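Putative phosphomethylpyrimidine kinase (Bacteroides thetaiotaomicron, PDB 3MBJ) probably phosphorylates pyridoxal or a related vitamin B6 compound with ATP, as a kinase of the ribokinase clan. Local coordinates at residues R207-T212 / A286-I291; I143-T148 / Q180-T185; F151-E156 / R172-K177. One frame throughout, in Å; residues are numbered along the deposited sequence.

Interaction 1: R207-T212 / A286-I291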
ATOM      1  N   ARG A 207       1.326  26.718  23.575  1.00 20.66           N
ATOM      2  CA  ARG A 207       1.776  25.347  23.810  1.00 20.32           C
ATOM      3  C   ARG A 207       3.234  25.175  23.475  1.00 20.31           C
ATOM      4  O   ARG A 207       3.702  25.718  22.485  1.00 20.62           O
ATOM      5  CB  ARG A 207       1.036  24.378  22.909  1.00 20.65           C
ATOM      6  CG  ARG A 207      -0.435  24.433  22.944  1.00 20.59           C
ATOM      7  CD  ARG A 207      -0.933  23.976  24.270  1.00 21.97           C
ATOM      8  NE  ARG A 207      -2.365  24.186  24.273  1.00 23.09           N
ATOM      9  CZ  ARG A 207      -3.122  24.242  25.356  1.00 26.31           C
ATOM     10  NH1 ARG A 207      -2.608  24.066  26.583  1.00 24.91           N
ATOM     11  NH2 ARG A 207      -4.420  24.464  25.201  1.00 26.24           N
ATOM     12  N   TYR A 208       3.927  24.367  24.262  1.00 19.51           N
ATOM     13  CA  TYR A 208       5.296  24.019  23.978  1.00 19.74           C
ATOM     14  C   TYR A 208       5.461  22.497  23.816  1.00 19.42           C
ATOM     15  O   TYR A 208       4.993  21.721  24.656  1.00 20.19           O
ATOM     16  CB  TYR A 208       6.180  24.476  25.114  1.00 19.61           C
ATOM     17  CG  TYR A 208       6.185  25.968  25.382  1.00 20.76           C
ATOM     18  CD1 TYR A 208       5.171  26.562  26.120  1.00 18.68           C
ATOM     19  CD2 TYR A 208       7.242  26.775  24.939  1.00 20.68           C
ATOM     20  CE1 TYR A 208       5.200  27.914  26.409  1.00 22.43           C
ATOM     21  CE2 TYR A 208       7.272  28.121  25.228  1.00 20.36           C
ATOM     22  CZ  TYR A 208       6.252  28.691  25.958  1.00 21.75           C
ATOM     23  OH  TYR A 208       6.266  30.036  26.256  1.00 25.93           O
ATOM     24  N   TRP A 209       6.178  22.113  22.770  1.00 18.10           N
ATOM     25  CA  TRP A 209       6.316  20.735  22.349  1.00 18.30           C
ATOM     26  C   TRP A 209       7.780  20.410  22.194  1.00 18.72           C
ATOM     27  O   TRP A 209       8.572  21.280  21.912  1.00 19.73           O
ATOM     28  CB  TRP A 209       5.656  20.523  20.982  1.00 17.83           C
ATOM     29  CG  TRP A 209       4.219  20.883  20.943  1.00 16.58           C
ATOM     30  CD1 TRP A 209       3.666  22.007  20.402  1.00 17.09           C
ATOM     31  CD2 TRP A 209       3.135  20.122  21.494  1.00 14.22           C
ATOM     32  NE1 TRP A 209       2.293  21.995  20.570  1.00 16.65           N
ATOM     33  CE2 TRP A 209       1.943  20.836  21.221  1.00 15.25           C
ATOM     34  CE3 TRP A 209       3.057  18.896  22.157  1.00 11.45           C
ATOM     35  CZ2 TRP A 209       0.695  20.378  21.623  1.00 13.89           C
ATOM     36  CZ3 TRP A 209       1.823  18.441  22.547  1.00 14.90           C
ATOM     37  CH2 TRP A 209       0.649  19.173  22.259  1.00 15.30           C
ATOM     38  N   LYS A 210       8.152  19.161  22.389  1.00 19.91           N
ATOM     39  CA  LYS A 210       9.481  18.708  22.006  1.00 21.07           C
ATOM     40  C   LYS A 210       9.446  17.279  21.483  1.00 21.44           C
ATOM     41  O   LYS A 210       8.586  16.491  21.865  1.00 21.33           O
ATOM     42  CB  LYS A 210      10.487  18.874  23.163  1.00 21.65           C
ATOM     43  CG  LYS A 210      10.729  17.670  24.023  1.00 23.08           C
ATOM     44  CD  LYS A 210      11.379  18.020  25.329  1.00 25.47           C
ATOM     45  CE  LYS A 210      12.782  17.601  25.423  1.00 27.60           C
ATOM     46  NZ  LYS A 210      13.214  17.851  26.850  1.00 32.19           N
ATOM     47  N   VAL A 211      10.364  16.971  20.576  1.00 22.21           N
ATOM     48  CA  VAL A 211      10.560  15.600  20.077  1.00 22.55           C
ATOM     49  C   VAL A 211      12.023  15.283  20.268  1.00 24.14           C
ATOM     50  O   VAL A 211      12.845  16.109  19.930  1.00 24.93           O
ATOM     51  CB  VAL A 211      10.181  15.477  18.590  1.00 21.62           C
ATOM     52  CG1 VAL A 211      10.817  14.221  17.964  1.00 20.66           C
ATOM     53  CG2 VAL A 211       8.650  15.489  18.448  1.00 19.69           C
ATOM     54  N   THR A 212      12.348  14.108  20.806  1.00 26.80           N
ATOM     55  CA  THR A 212      13.749  13.695  21.033  1.00 29.23           C
ATOM     56  C   THR A 212      13.990  12.439  20.217  1.00 30.96           C
ATOM     57  O   THR A 212      13.112  11.589  20.143  1.00 32.70           O
ATOM     58  CB  THR A 212      14.048  13.448  22.544  1.00 29.64           C
ATOM     59  OG1 THR A 212      13.846  14.666  23.286  1.00 29.34           O
ATOM     60  CG2 THR A 212      15.490  12.970  22.780  1.00 30.23           C
ATOM     61  N   ALA A 286       4.527   7.771  17.481  1.00 32.38           N
ATOM     62  CA  ALA A 286       4.909   9.148  17.867  1.00 30.58           C
ATOM     63  C   ALA A 286       5.845   9.205  19.110  1.00 29.47           C
ATOM     64  O   ALA A 286       5.915   8.266  19.852  1.00 30.33           O
ATOM     65  CB  ALA A 286       3.667   9.907  18.140  1.00 29.97           C
ATOM     66  N   SER A 287       6.561  10.301  19.336  1.00 28.15           N
ATOM     67  CA  SER A 287       7.340  10.492  20.572  1.00 27.86           C
ATOM     68  C   SER A 287       7.229  11.929  21.128  1.00 26.19           C
ATOM     69  O   SER A 287       7.892  12.263  22.085  1.00 26.55           O
ATOM     70  CB  SER A 287       8.816  10.131  20.349  1.00 28.45           C
ATOM     71  OG  SER A 287       9.450  11.027  19.423  1.00 31.06           O
ATOM     72  N   TYR A 288       6.366  12.774  20.553  1.00 24.88           N
ATOM     73  CA  TYR A 288       6.304  14.160  21.001  1.00 22.46           C
ATOM     74  C   TYR A 288       5.878  14.260  22.434  1.00 21.92           C
ATOM     75  O   TYR A 288       5.182  13.376  22.984  1.00 20.69           O
ATOM     76  CB  TYR A 288       5.409  15.034  20.129  1.00 21.50           C
ATOM     77  CG  TYR A 288       3.926  14.741  20.101  1.00 20.47           C
ATOM     78  CD1 TYR A 288       3.091  15.075  21.165  1.00 20.04           C
ATOM     79  CD2 TYR A 288       3.319  14.242  18.949  1.00 17.73           C
ATOM     80  CE1 TYR A 288       1.718  14.838  21.129  1.00 18.43           C
ATOM     81  CE2 TYR A 288       1.940  14.025  18.913  1.00 17.76           C
ATOM     82  CZ  TYR A 288       1.159  14.325  19.998  1.00 18.02           C
ATOM     83  OH  TYR A 288      -0.200  14.093  19.951  1.00 20.71           O
ATOM     84  N   GLU A 289       6.287  15.367  23.027  1.00 21.47           N
ATOM     85  CA  GLU A 289       6.020  15.643  24.427  1.00 21.65           C
ATOM     86  C   GLU A 289       5.519  17.062  24.565  1.00 20.74           C
ATOM     87  O   GLU A 289       6.050  17.995  23.916  1.00 19.64           O
ATOM     88  CB  GLU A 289       7.299  15.541  25.227  1.00 22.66           C
ATOM     89  CG  GLU A 289       7.770  14.171  25.577  1.00 26.84           C
ATOM     90  CD  GLU A 289       9.013  14.277  26.442  1.00 30.53           C
ATOM     91  OE1 GLU A 289       8.880  14.694  27.596  1.00 31.75           O
ATOM     92  OE2 GLU A 289      10.112  14.032  25.933  1.00 35.38           O
ATOM     93  N   LEU A 290       4.523  17.237  25.419  1.00 19.75           N
ATOM     94  CA  LEU A 290       4.055  18.558  25.767  1.00 20.25           C
ATOM     95  C   LEU A 290       4.934  18.961  26.957  1.00 20.60           C
ATOM     96  O   LEU A 290       5.067  18.194  27.914  1.00 21.25           O
ATOM     97  CB  LEU A 290       2.584  18.516  26.166  1.00 20.17           C
ATOM     98  CG  LEU A 290       1.976  19.852  26.594  1.00 19.82           C
ATOM     99  CD1 LEU A 290       1.705  20.732  25.335  1.00 17.72           C
ATOM    100  CD2 LEU A 290       0.701  19.613  27.433  1.00 19.58           C
ATOM    101  N   ILE A 291       5.565  20.133  26.893  1.00 20.45           N
ATOM    102  CA  ILE A 291       6.410  20.571  28.006  1.00 19.55           C
ATOM    103  C   ILE A 291       5.969  21.905  28.581  1.00 20.39           C
ATOM    104  O   ILE A 291       5.033  22.535  28.089  1.00 20.70           O
ATOM    105  CB  ILE A 291       7.907  20.612  27.596  1.00 19.41           C
ATOM    106  CG1 ILE A 291       8.142  21.610  26.462  1.00 20.24           C
ATOM    107  CG2 ILE A 291       8.417  19.219  27.189  1.00 15.68           C
ATOM    108  CD1 ILE A 291       9.557  21.940  26.272  1.00 18.55           C
ATOM    109  OXT ILE A 291       6.537  22.410  29.596  1.00 22.01           O
TER
HETATM  110  O   HOH W   1       2.832  23.625  27.025  1.00 15.73           O
HETATM  111  O   HOH W   2      10.659  12.833  22.672  1.00 36.53           O

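Interaction 2: I143-T148 / Q180-T185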
ATOM      1  N   ILE A 143       8.909  29.729  11.738  1.00 18.60           N
ATOM      2  CA  ILE A 143      10.340  29.779  11.536  1.00 18.50           C
ATOM      3  C   ILE A 143      11.002  28.553  12.150  1.00 19.19           C
ATOM      4  O   ILE A 143      10.462  27.979  13.106  1.00 18.84           O
ATOM      5  CB  ILE A 143      10.977  31.112  12.069  1.00 17.54           C
ATOM      6  CG1 ILE A 143      10.757  31.324  13.577  1.00 17.52           C
ATOM      7  CG2 ILE A 143      10.399  32.288  11.354  1.00 16.08           C
ATOM      8  CD1 ILE A 143      11.754  32.381  14.183  1.00 14.45           C
ATOM      9  N   THR A 144      12.159  28.163  11.581  1.00 19.38           N
ATOM     10  CA  THR A 144      12.881  26.948  11.983  1.00 19.40           C
ATOM     11  C   THR A 144      14.381  27.210  12.237  1.00 20.05           C
ATOM     12  O   THR A 144      15.239  26.636  11.580  1.00 20.65           O
ATOM     13  CB  THR A 144      12.717  25.854  10.916  1.00 20.02           C
ATOM     14  OG1 THR A 144      13.323  26.279   9.685  1.00 20.35           O
ATOM     15  CG2 THR A 144      11.213  25.563  10.689  1.00 16.97           C
ATOM     16  N   PRO A 145      14.703  28.096  13.190  1.00 19.60           N
ATOM     17  CA  PRO A 145      16.113  28.338  13.522  1.00 19.87           C
ATOM     18  C   PRO A 145      16.764  27.120  14.159  1.00 19.99           C
ATOM     19  O   PRO A 145      16.093  26.371  14.860  1.00 18.71           O
ATOM     20  CB  PRO A 145      16.056  29.467  14.560  1.00 20.49           C
ATOM     21  CG  PRO A 145      14.603  29.419  15.124  1.00 19.91           C
ATOM     22  CD  PRO A 145      13.795  29.002  13.899  1.00 20.32           C
ATOM     23  N   ASN A 146      18.056  26.920  13.905  1.00 19.63           N
ATOM     24  CA  ASN A 146      18.833  26.074  14.770  1.00 19.57           C
ATOM     25  C   ASN A 146      19.155  26.838  16.040  1.00 19.99           C
ATOM     26  O   ASN A 146      18.835  28.035  16.162  1.00 20.47           O
ATOM     27  CB  ASN A 146      20.056  25.491  14.055  1.00 19.98           C
ATOM     28  CG  ASN A 146      21.047  26.532  13.623  1.00 19.21           C
ATOM     29  OD1 ASN A 146      21.059  27.639  14.135  1.00 18.80           O
ATOM     30  ND2 ASN A 146      21.913  26.164  12.685  1.00 20.66           N
ATOM     31  N   LEU A 147      19.734  26.148  17.016  1.00 20.13           N
ATOM     32  CA  LEU A 147      20.090  26.768  18.286  1.00 19.95           C
ATOM     33  C   LEU A 147      20.992  27.997  18.141  1.00 19.98           C
ATOM     34  O   LEU A 147      20.863  28.960  18.918  1.00 19.74           O
ATOM     35  CB  LEU A 147      20.765  25.745  19.200  1.00 20.05           C
ATOM     36  CG  LEU A 147      20.813  26.065  20.701  1.00 21.46           C
ATOM     37  CD1 LEU A 147      19.429  26.348  21.307  1.00 17.27           C
ATOM     38  CD2 LEU A 147      21.482  24.878  21.439  1.00 22.99           C
ATOM     39  N   THR A 148      21.913  27.977  17.167  1.00 19.70           N
ATOM     40  CA  THR A 148      22.794  29.148  16.898  1.00 18.58           C
ATOM     41  C   THR A 148      21.972  30.345  16.434  1.00 18.09           C
ATOM     42  O   THR A 148      22.154  31.481  16.879  1.00 17.95           O
ATOM     43  CB  THR A 148      23.877  28.831  15.801  1.00 19.11           C
ATOM     44  OG1 THR A 148      24.743  27.775  16.253  1.00 18.83           O
ATOM     45  CG2 THR A 148      24.716  30.070  15.456  1.00 16.38           C
ATOM     46  N   GLN A 180       3.997  33.091  14.888  1.00 20.33           N
ATOM     47  CA  GLN A 180       3.142  32.266  15.733  1.00 20.07           C
ATOM     48  C   GLN A 180       3.835  30.973  16.225  1.00 19.44           C
ATOM     49  O   GLN A 180       3.672  30.565  17.385  1.00 18.57           O
ATOM     50  CB  GLN A 180       1.911  31.856  14.942  1.00 20.02           C
ATOM     51  CG  GLN A 180       0.908  31.093  15.733  1.00 20.66           C
ATOM     52  CD  GLN A 180      -0.150  30.495  14.845  1.00 22.47           C
ATOM     53  OE1 GLN A 180      -0.607  31.149  13.927  1.00 26.47           O
ATOM     54  NE2 GLN A 180      -0.532  29.256  15.096  1.00 18.51           N
ATOM     55  N   VAL A 181       4.564  30.324  15.305  1.00 18.44           N
ATOM     56  CA  VAL A 181       5.246  29.073  15.563  1.00 17.21           C
ATOM     57  C   VAL A 181       6.748  29.277  15.387  1.00 17.04           C
ATOM     58  O   VAL A 181       7.191  29.771  14.344  1.00 17.08           O
ATOM     59  CB  VAL A 181       4.700  27.980  14.652  1.00 17.32           C
ATOM     60  CG1 VAL A 181       5.574  26.736  14.680  1.00 14.60           C
ATOM     61  CG2 VAL A 181       3.250  27.671  15.088  1.00 16.29           C
ATOM     62  N   VAL A 182       7.514  28.940  16.435  1.00 16.37           N
ATOM     63  CA  VAL A 182       8.968  28.952  16.401  1.00 15.68           C
ATOM     64  C   VAL A 182       9.395  27.502  16.657  1.00 17.30           C
ATOM     65  O   VAL A 182       8.948  26.896  17.643  1.00 18.17           O
ATOM     66  CB  VAL A 182       9.570  29.848  17.472  1.00 15.92           C
ATOM     67  CG1 VAL A 182      11.142  29.665  17.555  1.00 15.26           C
ATOM     68  CG2 VAL A 182       9.203  31.335  17.226  1.00 11.96           C
ATOM     69  N   ILE A 183      10.227  26.952  15.766  1.00 17.54           N
ATOM     70  CA  ILE A 183      10.789  25.600  15.909  1.00 18.36           C
ATOM     71  C   ILE A 183      12.315  25.725  15.990  1.00 19.26           C
ATOM     72  O   ILE A 183      12.941  26.234  15.059  1.00 19.01           O
ATOM     73  CB  ILE A 183      10.425  24.626  14.697  1.00 18.25           C
ATOM     74  CG1 ILE A 183       8.901  24.464  14.602  1.00 17.77           C
ATOM     75  CG2 ILE A 183      11.200  23.275  14.875  1.00 16.55           C
ATOM     76  CD1 ILE A 183       8.308  24.030  13.237  1.00 15.59           C
ATOM     77  N   ILE A 184      12.903  25.258  17.092  1.00 20.67           N
ATOM     78  CA  ILE A 184      14.361  25.172  17.240  1.00 22.49           C
ATOM     79  C   ILE A 184      14.862  23.725  16.966  1.00 23.63           C
ATOM     80  O   ILE A 184      14.398  22.768  17.587  1.00 23.25           O
ATOM     81  CB  ILE A 184      14.852  25.599  18.680  1.00 22.81           C
ATOM     82  CG1 ILE A 184      14.192  26.899  19.176  1.00 24.26           C
ATOM     83  CG2 ILE A 184      16.365  25.838  18.686  1.00 24.52           C
ATOM     84  CD1 ILE A 184      14.413  27.149  20.694  1.00 25.60           C
ATOM     85  N   THR A 185      15.805  23.584  16.034  1.00 24.99           N
ATOM     86  CA  THR A 185      16.411  22.294  15.703  1.00 26.16           C
ATOM     87  C   THR A 185      17.797  22.178  16.355  1.00 27.92           C
ATOM     88  O   THR A 185      18.375  23.185  16.837  1.00 27.16           O
ATOM     89  CB  THR A 185      16.567  22.120  14.178  1.00 26.28           C
ATOM     90  OG1 THR A 185      17.466  23.115  13.684  1.00 25.05           O
ATOM     91  CG2 THR A 185      15.230  22.255  13.469  1.00 23.72           C
TER
HETATM   92  O   HOH W   3      16.984  24.447  11.509  1.00 23.48           O

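Interaction 3: F151-E156 / R172-K177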
ATOM      1  N   PHE A 151      19.773  32.169  19.162  1.00 21.09           N
ATOM      2  CA  PHE A 151      20.481  33.135  19.986  1.00 22.18           C
ATOM      3  C   PHE A 151      20.814  34.411  19.190  1.00 22.64           C
ATOM      4  O   PHE A 151      20.550  35.497  19.658  1.00 21.96           O
ATOM      5  CB  PHE A 151      21.702  32.497  20.643  1.00 22.35           C
ATOM      6  CG  PHE A 151      21.340  31.519  21.709  1.00 23.56           C
ATOM      7  CD1 PHE A 151      20.674  31.942  22.842  1.00 25.96           C
ATOM      8  CD2 PHE A 151      21.634  30.180  21.576  1.00 24.58           C
ATOM      9  CE1 PHE A 151      20.332  31.060  23.818  1.00 26.42           C
ATOM     10  CE2 PHE A 151      21.280  29.276  22.561  1.00 23.68           C
ATOM     11  CZ  PHE A 151      20.626  29.710  23.668  1.00 25.77           C
ATOM     12  N   TYR A 152      21.301  34.280  17.958  1.00 23.42           N
ATOM     13  CA  TYR A 152      21.548  35.477  17.148  1.00 23.82           C
ATOM     14  C   TYR A 152      20.272  36.276  16.902  1.00 23.43           C
ATOM     15  O   TYR A 152      20.286  37.480  16.984  1.00 23.03           O
ATOM     16  CB  TYR A 152      22.214  35.131  15.810  1.00 24.17           C
ATOM     17  CG  TYR A 152      23.727  34.985  15.903  1.00 25.46           C
ATOM     18  CD1 TYR A 152      24.551  36.087  16.112  1.00 26.66           C
ATOM     19  CD2 TYR A 152      24.332  33.731  15.779  1.00 28.08           C
ATOM     20  CE1 TYR A 152      25.933  35.937  16.197  1.00 27.39           C
ATOM     21  CE2 TYR A 152      25.704  33.582  15.850  1.00 28.32           C
ATOM     22  CZ  TYR A 152      26.494  34.677  16.058  1.00 28.28           C
ATOM     23  OH  TYR A 152      27.843  34.486  16.121  1.00 30.08           O
ATOM     24  N   LEU A 153      19.168  35.616  16.593  1.00 23.72           N
ATOM     25  CA  LEU A 153      17.924  36.351  16.309  1.00 23.99           C
ATOM     26  C   LEU A 153      17.451  37.097  17.544  1.00 24.54           C
ATOM     27  O   LEU A 153      16.854  38.152  17.435  1.00 24.83           O
ATOM     28  CB  LEU A 153      16.826  35.421  15.830  1.00 23.28           C
ATOM     29  CG  LEU A 153      17.003  34.935  14.398  1.00 22.68           C
ATOM     30  CD1 LEU A 153      16.087  33.762  14.168  1.00 19.35           C
ATOM     31  CD2 LEU A 153      16.736  36.096  13.411  1.00 19.88           C
ATOM     32  N   LEU A 154      17.699  36.523  18.711  1.00 25.61           N
ATOM     33  CA  LEU A 154      17.368  37.171  19.984  1.00 26.68           C
ATOM     34  C   LEU A 154      18.438  38.162  20.440  1.00 27.54           C
ATOM     35  O   LEU A 154      18.197  38.898  21.383  1.00 27.77           O
ATOM     36  CB  LEU A 154      17.103  36.123  21.102  1.00 26.24           C
ATOM     37  CG  LEU A 154      15.762  35.378  20.930  1.00 26.21           C
ATOM     38  CD1 LEU A 154      15.665  34.180  21.859  1.00 23.17           C
ATOM     39  CD2 LEU A 154      14.612  36.360  21.148  1.00 22.92           C
ATOM     40  N   ASP A 155      19.605  38.159  19.800  1.00 28.65           N
ATOM     41  CA  ASP A 155      20.682  39.078  20.131  1.00 30.26           C
ATOM     42  C   ASP A 155      21.201  38.764  21.537  1.00 31.03           C
ATOM     43  O   ASP A 155      21.362  39.655  22.364  1.00 30.50           O
ATOM     44  CB  ASP A 155      20.210  40.546  20.011  1.00 30.48           C
ATOM     45  CG  ASP A 155      21.338  41.512  19.649  1.00 32.57           C
ATOM     46  OD1 ASP A 155      22.189  41.167  18.798  1.00 36.70           O
ATOM     47  OD2 ASP A 155      21.359  42.640  20.186  1.00 33.99           O
ATOM     48  N   GLU A 156      21.472  37.473  21.749  1.00 32.16           N
ATOM     49  CA  GLU A 156      21.805  36.878  23.038  1.00 33.17           C
ATOM     50  C   GLU A 156      23.061  36.018  22.911  1.00 33.83           C
ATOM     51  O   GLU A 156      23.257  35.358  21.891  1.00 34.33           O
ATOM     52  CB  GLU A 156      20.678  35.936  23.451  1.00 33.31           C
ATOM     53  CG  GLU A 156      19.473  36.607  24.001  1.00 34.72           C
ATOM     54  CD  GLU A 156      19.716  37.047  25.395  1.00 38.21           C
ATOM     55  OE1 GLU A 156      20.213  36.205  26.180  1.00 40.64           O
ATOM     56  OE2 GLU A 156      19.453  38.236  25.694  1.00 39.59           O
ATOM     57  N   ARG A 172       9.429  31.783  23.419  1.00 22.10           N
ATOM     58  CA  ARG A 172       8.368  32.763  23.644  1.00 22.84           C
ATOM     59  C   ARG A 172       8.828  34.188  23.228  1.00 22.14           C
ATOM     60  O   ARG A 172       8.122  34.903  22.512  1.00 21.50           O
ATOM     61  CB  ARG A 172       7.972  32.685  25.138  1.00 23.42           C
ATOM     62  CG  ARG A 172       7.109  33.794  25.680  1.00 26.31           C
ATOM     63  CD  ARG A 172       5.842  33.850  24.911  1.00 32.48           C
ATOM     64  NE  ARG A 172       4.978  34.937  25.365  1.00 38.30           N
ATOM     65  CZ  ARG A 172       3.802  35.242  24.810  1.00 41.00           C
ATOM     66  NH1 ARG A 172       3.315  34.537  23.761  1.00 42.46           N
ATOM     67  NH2 ARG A 172       3.107  36.263  25.310  1.00 41.24           N
ATOM     68  N   LEU A 173      10.027  34.566  23.663  1.00 21.38           N
ATOM     69  CA  LEU A 173      10.634  35.843  23.254  1.00 21.23           C
ATOM     70  C   LEU A 173      10.783  35.979  21.744  1.00 20.91           C
ATOM     71  O   LEU A 173      10.514  37.042  21.213  1.00 21.26           O
ATOM     72  CB  LEU A 173      11.993  36.048  23.926  1.00 20.76           C
ATOM     73  CG  LEU A 173      11.995  36.214  25.454  1.00 20.97           C
ATOM     74  CD1 LEU A 173      13.426  36.059  25.989  1.00 18.29           C
ATOM     75  CD2 LEU A 173      11.369  37.547  25.927  1.00 16.57           C
ATOM     76  N   LEU A 174      11.184  34.911  21.041  1.00 21.40           N
ATOM     77  CA  LEU A 174      11.340  34.975  19.583  1.00 21.27           C
ATOM     78  C   LEU A 174       9.977  35.034  18.890  1.00 21.27           C
ATOM     79  O   LEU A 174       9.811  35.703  17.862  1.00 21.48           O
ATOM     80  CB  LEU A 174      12.143  33.768  19.077  1.00 21.86           C
ATOM     81  CG  LEU A 174      12.649  33.786  17.642  1.00 21.35           C
ATOM     82  CD1 LEU A 174      13.354  35.094  17.365  1.00 24.89           C
ATOM     83  CD2 LEU A 174      13.607  32.638  17.386  1.00 19.57           C
ATOM     84  N   SER A 175       9.003  34.324  19.451  1.00 20.92           N
ATOM     85  CA  SER A 175       7.644  34.363  18.941  1.00 21.04           C
ATOM     86  C   SER A 175       7.044  35.767  19.076  1.00 21.30           C
ATOM     87  O   SER A 175       6.212  36.175  18.292  1.00 20.57           O
ATOM     88  CB  SER A 175       6.753  33.379  19.684  1.00 20.41           C
ATOM     89  OG  SER A 175       5.458  33.469  19.119  1.00 20.05           O
ATOM     90  N   ASP A 176       7.447  36.497  20.101  1.00 22.54           N
ATOM     91  CA  ASP A 176       6.976  37.870  20.263  1.00 23.21           C
ATOM     92  C   ASP A 176       7.429  38.793  19.146  1.00 24.03           C
ATOM     93  O   ASP A 176       6.794  39.800  18.907  1.00 24.51           O
ATOM     94  CB  ASP A 176       7.405  38.425  21.609  1.00 23.48           C
ATOM     95  CG  ASP A 176       6.566  37.895  22.729  1.00 23.63           C
ATOM     96  OD1 ASP A 176       5.503  37.324  22.441  1.00 25.88           O
ATOM     97  OD2 ASP A 176       6.948  38.053  23.894  1.00 25.60           O
ATOM     98  N   LYS A 177       8.473  38.432  18.411  1.00 24.82           N
ATOM     99  CA  LYS A 177       8.905  39.242  17.276  1.00 25.38           C
ATOM    100  C   LYS A 177       8.063  39.064  16.020  1.00 25.70           C
ATOM    101  O   LYS A 177       8.349  39.712  15.002  1.00 26.71           O
ATOM    102  CB  LYS A 177      10.359  38.967  16.963  1.00 25.55           C
ATOM    103  CG  LYS A 177      11.231  39.201  18.202  1.00 27.64           C
ATOM    104  CD  LYS A 177      12.702  39.188  17.880  1.00 29.99           C
ATOM    105  CE  LYS A 177      13.472  39.855  18.972  1.00 32.55           C
ATOM    106  NZ  LYS A 177      14.894  40.025  18.542  1.00 36.85           N
TER

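Interaction 1: R207-T212 / A286-I291
Leu290 lays its CD1 methyl over one face of the Trp209 indole, 3.6 Å from the centroid of the six-membered ring and only 14° off the ring normal, a CH-pi contact. The methyl gets there because chi1 of 178° directs CG away from the backbone N of Leu290 and chi2 of 76° then brings CD1 over the indole. Tyr288, on the same side of the pairing, brings CD1 to within 3.9 Å of Trp209 CZ3, while its CB rests on Val211 CG2. Beside these side chains the backbones pair antiparallel: Trp209 and Leu290 form a non-hydrogen-bonded pair, and Lys210 and Glu289 a hydrogen-bonded one, Lys210 N to Glu289 O and Glu289 N to Lys210 O both 2.8 Å. Ile291 N adds a nearly straight bond to Tyr208 O.

The other face of the sheet is more polar. Lys210 and Glu289 extend together to the same side, yet Lys210 NZ stays 5.0 Å from Glu289 OE2 and makes its salt bridge with Asp164. The Ile291 side chain crosses that of Lys210 at about a right angle, CG2 lying 3.7 Å from Lys210 CD. A water joins Tyr208 N to Ile291 O. The C-terminal tail thus pairs as the last strand of this sheet within the chain. Arg257 O of the second subunit accepts a hydrogen bond from Tyr288 OH, and the aromatic groups offer broad surfaces for packing and, at Tyr288, for a cation-pi contact with that arginine. Lys168, which bonds to Ile291 OXT and meets the Tyr208 ring, would probably steady the terminal carboxylate electrostatically.

Interaction 2: I143-T148 / Q180-T185
This is a parallel strand pairing in the buried core of the ribokinase-like sheet, where the short strand 142-143 lies beside strand 181-188 and then leads into helix 147-154. Ile143 N gives a hydrogen bond to Val181 O, and Ile143 O takes one from Ile183 N at 2.9 Å, so the residue straddles Val182 as parallel pairing requires. Their side chains leave the sheet alongside each other, with Ile143 CG1 4.0 Å from Val182 CG2; branched apolar residues suit this face, which Leu174 of helix 164-175 covers. Thr144 CG2 likewise runs beside Ile183, while its hydroxyl bonds to Thr228.

Pro145 interrupts the pattern. Having no N-H to offer, it meets Ile183 O with CD instead, at 3.1 Å, but its own carbonyl accepts Thr185 N, the donor lying in the carbonyl plane. Asn146 follows as the N-cap: with CG set between its N and carbonyl carbon (chi1 64°), OD1 accepts Glu149 N in the first helical turn, and ND2 reaches back to Gly116 O. Thr185 OG1 sits 3.5 Å from Asn146 CB and shares a water with Thr144 O. Farther on, the side chains of Leu147 and Ile184 cross obliquely, with Leu147 CD1 4.1 Å from Ile184 CG2.

The proline thus gives up a donor yet keeps its carbonyl in the pairing, and the buried asparagine amide is used at both ends, its oxygen on the helix start and its nitrogen on a neighbouring loop.

Interaction 3: F151-E156 / R172-K177
Leu154 pushes its CD2 methyl against the last turn of helix 164-175, 3.8 Å from Leu173 CB and 3.7 Å from Leu174 N, the side chains of Leu154 and Leu173 crossing at about a right angle. Deeper in, Leu174 holds CG anti to its nitrogen (chi1 -168°), and this swings CD1 to 3.8 Å from Leu153 CB. Leucine suits these places because a methyl of Leu154 and one of Leu174 fit against the CB atoms of Leu173 and Leu153; Leu174 also reaches Val182 of the sheet beneath. The two helix ends meet on one outer face of the alpha/beta fold, and helix 147-154 closes here in a Schellman motif, Asp155 taking positive phi while Glu156 N bonds back to Phe151 O.

Toward solvent the contact thins. Leu173 is largely exposed, and the last link is a single long arm: Lys177, extended beyond CG, carries NZ to 2.9 Å from Leu153 O, approaching in the carbonyl plane. That carbonyl, near the helix end, also accepts Arg134 NE. A methionine in place of Lys177 would probably leave Leu153 O with the arginine but without its ammonium donor, loosening the tie between the two helix ends.

In the fold
Interactions 2 and 3 are adjoining layers of one region, their centres about 10 Å apart: helix 147-154 starts in interaction 2 and ends in interaction 3, and helix 164-175 leads on to strand 181-188. They touch where Leu174 CD2 comes within 3.7 Å of Ile143 CD1, joining sheet to helices. Interaction 1 is farther along the same sheet, its centre about 14 Å from that of interaction 2, with strand 195-202 between them; it meets interaction 3 through Tyr208 OH, 3.3 Å from Arg172 CB. All three lie away from the annotated zinc-binding residues, although a bound zinc ion is about 4 Å from the Asn146 side chain in interaction 2.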